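Local coordinates for chitinase (Paenibacillus sp. FPU-7, PDB 5GZT), which probably hydrolyses internal beta-1,4 linkages of chitin and chitodextrins at random, through two family 18 glycosyl hydrolase domains, at residues Asp477-Met482 / Lys515-Asn520; Ala499-Thr504 / Ser509-Val514; Glu872-Ser877 / Thr916-Leu921. All coordinates share one frame; numbering follows the deposited sequence.

Contact 1: residues Asp477-Met482 / Lys515-Asn520; sequences DYINLM and KLYLNN
Leu-481 lays one methyl on the ring of Tyr-517. This is a CH-pi contact over the face. CD2 of Leu-481 sits 3.4 Å from the centroid of the Tyr-517 ring and only 4° off its normal. The six ring carbons are therefore almost equally far from it, and CZ of Tyr-517 is the closest to Leu-481 CD2 at 3.5 Å. Two torsions of Leu-481 put the methyl there: CG stands anti to the carbonyl carbon (chi1 -60°), and chi2 (168°) then turns CD2 over the ring. The two side chains slide past each other in opposite directions.

The second apolar contact is looser. CG2 of Ile-479 comes obliquely to the ring, 4.4 Å from CE2 of Tyr-517. Ile-479 and Leu-481 are alternate residues of the strand, so both side chains leave the same face, the one turned to the helix.

Strand 478-481 belongs to the parallel strands of the family 18 TIM barrel, between strands 452-457 and 527-532. Helix 510-519 is the outer helix that follows it, so the contact joins barrel wall to helix layer. Ala-457 and Leu-527 on the two flanking strands also touch the Tyr-517 side chain.

OH of Tyr-517 is buried and bonds to the carbonyl O of Gly-458, which anchors the far end of the ring. Asn-520 ND2 donates to Leu-516 O over 2.9 Å, from above the carbonyl plane.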
# COMPACT_ATOMS: atom_id res chain seq x y z
N ASP B 477 5.10 -11.52 -5.84
CA ASP B 477 4.72 -10.23 -6.43
C ASP B 477 5.59 -9.02 -5.98
O ASP B 477 5.82 -8.04 -6.76
CB ASP B 477 3.25 -9.92 -6.14
CG ASP B 477 2.29 -10.91 -6.81
OD1 ASP B 477 2.21 -12.04 -6.27
OD2 ASP B 477 1.61 -10.51 -7.81
N TYR B 478 6.03 -9.07 -4.72
CA TYR B 478 6.95 -8.05 -4.16
C TYR B 478 7.52 -8.49 -2.86
O TYR B 478 7.01 -9.43 -2.19
CB TYR B 478 6.23 -6.70 -4.06
CG TYR B 478 4.89 -6.80 -3.41
CD1 TYR B 478 3.78 -7.14 -4.13
CD2 TYR B 478 4.70 -6.50 -2.03
CE1 TYR B 478 2.53 -7.25 -3.55
CE2 TYR B 478 3.42 -6.56 -1.44
CZ TYR B 478 2.35 -6.97 -2.18
OH TYR B 478 1.09 -7.04 -1.64
N ILE B 479 8.63 -7.84 -2.51
CA ILE B 479 9.22 -7.92 -1.20
C ILE B 479 8.90 -6.61 -0.44
O ILE B 479 9.21 -5.49 -0.90
CB ILE B 479 10.72 -8.16 -1.29
CG1 ILE B 479 11.01 -9.51 -2.02
CG2 ILE B 479 11.32 -8.21 0.10
CD1 ILE B 479 12.45 -9.73 -2.30
N ASN B 480 8.26 -6.77 0.72
CA ASN B 480 8.08 -5.69 1.71
C ASN B 480 9.30 -5.48 2.60
O ASN B 480 9.55 -6.28 3.51
CB ASN B 480 6.90 -6.01 2.58
CG ASN B 480 5.65 -6.18 1.80
OD1 ASN B 480 5.11 -7.28 1.73
ND2 ASN B 480 5.15 -5.11 1.22
N LEU B 481 10.08 -4.43 2.34
CA LEU B 481 11.31 -4.23 3.08
C LEU B 481 11.09 -3.56 4.42
O LEU B 481 10.55 -2.46 4.48
CB LEU B 481 12.31 -3.41 2.29
CG LEU B 481 12.83 -3.90 0.95
CD1 LEU B 481 13.59 -2.74 0.25
CD2 LEU B 481 13.74 -5.09 1.22
N MET B 482 11.55 -4.20 5.46
CA MET B 482 11.42 -3.75 6.83
C MET B 482 12.50 -2.73 7.14
O MET B 482 13.37 -2.94 7.96
CB MET B 482 11.41 -4.93 7.79
CG MET B 482 10.08 -5.68 7.68
SD MET B 482 9.78 -6.95 8.95
CE MET B 482 11.09 -8.04 8.53
N LYS B 515 19.66 -0.39 -1.86
CA LYS B 515 20.87 -0.57 -2.65
C LYS B 515 21.35 -2.03 -2.44
O LYS B 515 21.79 -2.65 -3.38
CB LYS B 515 21.93 0.42 -2.27
CG LYS B 515 21.70 1.79 -2.86
CD LYS B 515 22.70 2.79 -2.25
CE LYS B 515 22.53 4.10 -2.96
NZ LYS B 515 23.13 5.34 -2.41
N LEU B 516 21.25 -2.55 -1.22
CA LEU B 516 21.62 -3.92 -0.92
C LEU B 516 20.77 -4.90 -1.70
O LEU B 516 21.29 -5.84 -2.34
CB LEU B 516 21.58 -4.23 0.58
CG LEU B 516 21.66 -5.69 1.05
CD1 LEU B 516 23.12 -6.25 0.92
CD2 LEU B 516 21.19 -5.77 2.49
N TYR B 517 19.48 -4.68 -1.72
CA TYR B 517 18.57 -5.55 -2.41
C TYR B 517 18.79 -5.48 -3.94
O TYR B 517 18.91 -6.55 -4.60
CB TYR B 517 17.10 -5.32 -2.01
CG TYR B 517 16.73 -6.07 -0.76
CD1 TYR B 517 17.24 -5.70 0.48
CD2 TYR B 517 15.95 -7.22 -0.83
CE1 TYR B 517 17.02 -6.45 1.60
CE2 TYR B 517 15.72 -7.96 0.28
CZ TYR B 517 16.24 -7.57 1.49
OH TYR B 517 15.90 -8.34 2.62
N LEU B 518 18.87 -4.27 -4.50
CA LEU B 518 19.11 -4.12 -5.93
C LEU B 518 20.46 -4.79 -6.34
O LEU B 518 20.54 -5.43 -7.35
CB LEU B 518 19.13 -2.68 -6.37
CG LEU B 518 17.87 -1.82 -6.27
CD1 LEU B 518 18.25 -0.39 -6.59
CD2 LEU B 518 16.80 -2.27 -7.22
N ASN B 519 21.45 -4.66 -5.50
CA ASN B 519 22.74 -5.26 -5.70
C ASN B 519 22.75 -6.79 -5.66
O ASN B 519 23.72 -7.39 -6.14
CB ASN B 519 23.73 -4.73 -4.65
CG ASN B 519 24.30 -3.33 -5.02
OD1 ASN B 519 24.16 -2.87 -6.16
ND2 ASN B 519 24.93 -2.64 -4.04
N ASN B 520 21.72 -7.40 -5.09
CA ASN B 520 21.55 -8.85 -5.13
C ASN B 520 20.61 -9.32 -6.25
O ASN B 520 20.20 -10.46 -6.28
CB ASN B 520 21.08 -9.33 -3.77
CG ASN B 520 22.20 -9.44 -2.78
OD1 ASN B 520 22.94 -10.41 -2.82
ND2 ASN B 520 22.34 -8.46 -1.88

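Contact 2: residues Ala499-Thr504 / Ser509-Val514; sequences AVYSAT and SVDSTV
Two backbone hydrogen bonds tie residues Ala-499 and Val-500 to the start of helix 510-519. Val-510 N donates to Ala-499 O over 2.8 Å, nearly straight at 168°. Asp-511 N donates to Val-500 O over 2.9 Å, along a more bent line. Two amides of the first helical turn thus find acceptors in the preceding loop.

The side-chain bonds centre on Ser-509. Ser-509 OG donates to Ser-502 OG at 2.7 Å. Ser-509 OG also accepts from Ser-512 N at 2.9 Å, almost in line. Set between its own backbone N and carbonyl carbon (chi1 59°), this OG lies near both Ser-512 N and Ser-502 OG. Ser-512 OG in turn accepts from Ser-509 N at 3.0 Å. OG of Ser-502 is also bonded to the carbonyl of Gln-507 in the intervening loop.

One water bridges the segments. It accepts from Ser-502 N and donates to OD2 of Asp-511 at 2.6 Å. The other carboxylate oxygen, OD1, bonds to Tyr-611 of helix 602-614, and OD2 also pairs with Lys-515.

Apolar contact is slight. CD1 of Tyr-501 lies 4.1 Å from CB of Asp-511, and the ring and carboxylate planes are 58° apart.

The reciprocal bonds of Ser-509 and Ser-512 are a capping box, with Ser-509 as the N-cap of an outer helix of the family 18 TIM barrel.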
# COMPACT_ATOMS: atom_id res chain seq x y z
N ALA B 499 15.26 6.12 8.73
CA ALA B 499 15.60 7.22 7.82
C ALA B 499 15.65 6.86 6.35
O ALA B 499 15.99 5.71 6.02
CB ALA B 499 16.92 7.79 8.22
N VAL B 500 15.35 7.83 5.50
CA VAL B 500 15.41 7.62 4.08
C VAL B 500 16.90 7.45 3.61
O VAL B 500 17.16 6.59 2.79
CB VAL B 500 14.82 8.79 3.28
CG1 VAL B 500 14.79 8.46 1.83
CG2 VAL B 500 13.42 9.10 3.68
N TYR B 501 17.78 8.35 4.00
CA TYR B 501 19.18 8.35 3.58
C TYR B 501 20.14 8.13 4.74
O TYR B 501 19.83 8.52 5.90
CB TYR B 501 19.60 9.65 2.83
CG TYR B 501 18.75 9.94 1.61
CD1 TYR B 501 18.96 9.29 0.39
CD2 TYR B 501 17.65 10.80 1.71
CE1 TYR B 501 18.14 9.53 -0.72
CE2 TYR B 501 16.81 11.04 0.62
CZ TYR B 501 17.02 10.40 -0.56
OH TYR B 501 16.15 10.65 -1.55
N SER B 502 21.33 7.58 4.42
CA SER B 502 22.39 7.43 5.40
C SER B 502 23.22 8.69 5.37
O SER B 502 23.88 9.01 4.39
CB SER B 502 23.33 6.25 5.06
OG SER B 502 22.64 5.05 4.93
N ALA B 503 23.22 9.38 6.50
CA ALA B 503 23.90 10.63 6.64
C ALA B 503 25.32 10.50 7.11
O ALA B 503 26.12 11.40 6.87
CB ALA B 503 23.14 11.48 7.67
N THR B 504 25.61 9.43 7.83
CA THR B 504 26.93 9.06 8.26
C THR B 504 27.15 7.60 7.87
O THR B 504 26.21 6.81 7.59
CB THR B 504 27.12 9.22 9.81
OG1 THR B 504 26.08 8.51 10.55
CG2 THR B 504 27.10 10.66 10.17
N SER B 509 19.68 2.91 6.38
CA SER B 509 18.61 3.69 5.89
C SER B 509 17.79 2.87 4.92
O SER B 509 18.20 1.73 4.58
CB SER B 509 19.21 4.88 5.19
OG SER B 509 20.09 4.55 4.11
N VAL B 510 16.65 3.44 4.46
CA VAL B 510 15.93 2.95 3.32
C VAL B 510 16.95 2.84 2.14
O VAL B 510 17.01 1.85 1.46
CB VAL B 510 14.82 3.89 2.92
CG1 VAL B 510 14.22 3.55 1.57
CG2 VAL B 510 13.72 3.89 3.97
N ASP B 511 17.70 3.89 1.88
CA ASP B 511 18.59 3.90 0.69
C ASP B 511 19.66 2.76 0.77
O ASP B 511 19.81 1.98 -0.16
CB ASP B 511 19.25 5.22 0.62
CG ASP B 511 20.11 5.41 -0.64
OD1 ASP B 511 19.64 5.13 -1.75
OD2 ASP B 511 21.27 5.88 -0.43
N SER B 512 20.32 2.61 1.90
CA SER B 512 21.27 1.51 2.08
C SER B 512 20.62 0.17 1.85
O SER B 512 21.24 -0.69 1.20
CB SER B 512 22.03 1.57 3.40
OG SER B 512 21.21 1.18 4.52
N THR B 513 19.38 -0.01 2.29
CA THR B 513 18.69 -1.27 2.12
C THR B 513 18.29 -1.56 0.69
O THR B 513 18.45 -2.69 0.18
CB THR B 513 17.47 -1.37 3.05
OG1 THR B 513 17.93 -1.12 4.39
CG2 THR B 513 16.86 -2.73 3.03
N VAL B 514 17.71 -0.57 0.04
CA VAL B 514 17.29 -0.72 -1.30
C VAL B 514 18.52 -1.00 -2.18
O VAL B 514 18.42 -1.83 -3.08
CB VAL B 514 16.53 0.51 -1.80
CG1 VAL B 514 16.35 0.46 -3.32
CG2 VAL B 514 15.15 0.62 -1.09
O HOH W 1 22.06 7.22 1.61

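Contact 3: residues Glu872-Ser877 / Thr916-Leu921; sequences EELANS and TALLKL
Glu-872 meets Leu-921 where two outer helices of the second family 18 TIM barrel pack together. Helices 868-884 and 911-933 run in the same general sense here, with short-segment axes 10.1 Å apart and a crossing angle of -42°. Strand 889-893 of the barrel lies between them in the chain.

At Glu-872 the backbone does the closest touching, since CB points away from the partner helix. The chain then bends at chi2 (80°), which brings Glu-872 OE1 back to 4.1 Å from CD2 of Leu-921. OE1 also forms a salt bridge with Lys-925, one turn further along helix 911-933. Glu-872 OE2 accepts from ND2 of Asn-876 at 3.1 Å, from above the carboxylate plane.

Leu-874 points toward helix 911-933. Leu-874 CD2 meets CD1 of Leu-918 at 4.3 Å, methyl to methyl. Phe-922 also touches Leu-874.

Ala-875 gives the closest CA approach, 7.3 Å from CA of Leu-921. Ala-875 CB lies 4.3 Å from CD2 of Leu-921. That one methyl touches both Ala-875 and the start of the segment, where Leu-921 CD2 lies 3.4 Å from the backbone N of Glu-872.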
# COMPACT_ATOMS: atom_id res chain seq x y z
N GLU B 872 -33.47 45.56 -10.30
CA GLU B 872 -33.86 46.87 -9.89
C GLU B 872 -35.24 46.89 -9.24
O GLU B 872 -35.43 47.39 -8.11
CB GLU B 872 -33.76 47.82 -11.12
CG GLU B 872 -34.28 49.23 -10.88
CD GLU B 872 -33.25 50.08 -10.17
OE1 GLU B 872 -32.04 49.64 -10.16
OE2 GLU B 872 -33.67 51.16 -9.65
N GLU B 873 -36.21 46.30 -9.93
CA GLU B 873 -37.53 46.28 -9.39
C GLU B 873 -37.65 45.47 -8.07
O GLU B 873 -38.28 45.92 -7.09
CB GLU B 873 -38.46 45.66 -10.45
CG GLU B 873 -39.88 45.71 -10.01
CD GLU B 873 -40.84 45.13 -11.05
OE1 GLU B 873 -40.41 44.36 -11.97
OE2 GLU B 873 -42.04 45.49 -10.86
N LEU B 874 -37.02 44.31 -8.02
CA LEU B 874 -37.06 43.50 -6.80
C LEU B 874 -36.34 44.27 -5.67
O LEU B 874 -36.84 44.39 -4.55
CB LEU B 874 -36.45 42.08 -7.01
CG LEU B 874 -36.58 41.24 -5.70
CD1 LEU B 874 -37.99 40.76 -5.58
CD2 LEU B 874 -35.63 40.06 -5.62
N ALA B 875 -35.21 44.88 -5.99
CA ALA B 875 -34.42 45.55 -4.96
C ALA B 875 -35.17 46.72 -4.36
O ALA B 875 -35.31 46.86 -3.14
CB ALA B 875 -33.07 45.96 -5.52
N ASN B 876 -35.74 47.56 -5.22
CA ASN B 876 -36.53 48.68 -4.76
C ASN B 876 -37.70 48.19 -3.95
O ASN B 876 -38.00 48.70 -2.90
CB ASN B 876 -37.06 49.52 -5.98
CG ASN B 876 -35.99 50.35 -6.62
OD1 ASN B 876 -35.03 50.73 -5.99
ND2 ASN B 876 -36.18 50.69 -7.88
N SER B 877 -38.36 47.14 -4.40
CA SER B 877 -39.48 46.62 -3.59
C SER B 877 -39.07 46.03 -2.21
O SER B 877 -39.76 46.21 -1.20
CB SER B 877 -40.23 45.60 -4.43
OG SER B 877 -41.31 45.13 -3.73
N THR B 916 -25.00 36.84 -8.16
CA THR B 916 -23.90 37.76 -7.85
C THR B 916 -24.38 39.18 -8.23
O THR B 916 -24.17 40.18 -7.48
CB THR B 916 -22.67 37.35 -8.65
OG1 THR B 916 -22.31 36.03 -8.24
CG2 THR B 916 -21.52 38.38 -8.47
N ALA B 917 -25.01 39.33 -9.40
CA ALA B 917 -25.45 40.69 -9.84
C ALA B 917 -26.58 41.19 -8.97
O ALA B 917 -26.64 42.40 -8.64
CB ALA B 917 -25.84 40.70 -11.36
N LEU B 918 -27.42 40.27 -8.50
CA LEU B 918 -28.51 40.61 -7.57
C LEU B 918 -28.00 41.16 -6.23
O LEU B 918 -28.45 42.19 -5.77
CB LEU B 918 -29.42 39.41 -7.37
CG LEU B 918 -30.65 39.72 -6.53
CD1 LEU B 918 -31.68 40.51 -7.28
CD2 LEU B 918 -31.31 38.44 -6.11
N LEU B 919 -27.05 40.47 -5.64
CA LEU B 919 -26.42 40.88 -4.38
C LEU B 919 -25.68 42.15 -4.55
O LEU B 919 -25.76 43.05 -3.70
CB LEU B 919 -25.52 39.76 -3.85
CG LEU B 919 -26.31 38.55 -3.40
CD1 LEU B 919 -25.41 37.38 -3.03
CD2 LEU B 919 -27.27 38.86 -2.25
N LYS B 920 -24.96 42.29 -5.67
CA LYS B 920 -24.23 43.52 -5.92
C LYS B 920 -25.20 44.71 -5.94
O LYS B 920 -24.92 45.82 -5.40
CB LYS B 920 -23.49 43.45 -7.27
CG LYS B 920 -22.80 44.72 -7.67
CD LYS B 920 -22.18 44.60 -9.07
CE LYS B 920 -21.33 45.85 -9.28
NZ LYS B 920 -20.58 45.51 -10.51
N LEU B 921 -26.32 44.53 -6.61
CA LEU B 921 -27.31 45.65 -6.75
C LEU B 921 -27.96 45.90 -5.39
O LEU B 921 -28.14 47.06 -4.98
CB LEU B 921 -28.36 45.33 -7.80
CG LEU B 921 -29.38 46.48 -7.93
CD1 LEU B 921 -28.66 47.68 -8.53
CD2 LEU B 921 -30.44 46.09 -8.93

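Overall arrangement
Coming from the N-terminal domains, the chain enters the first family 18 domain, where strand 478-481 opens contact 1. It then runs through a loop to Ala-499, where contact 2 opens. Contact 2 closes a short loop at the start of helix 510-519. The same helix then closes contact 1, so contact 2 is nested inside the larger loop. The two contacts touch through Leu-481 CD1 and Val-514 CG2, 3.9 Å apart. Together they tie one helix to the barrel wall and to the loop that leads into the helix. Contact 3 follows in series, in the second family 18 domain. It joins two helices, and its centre is about 68 Å from that of contact 1.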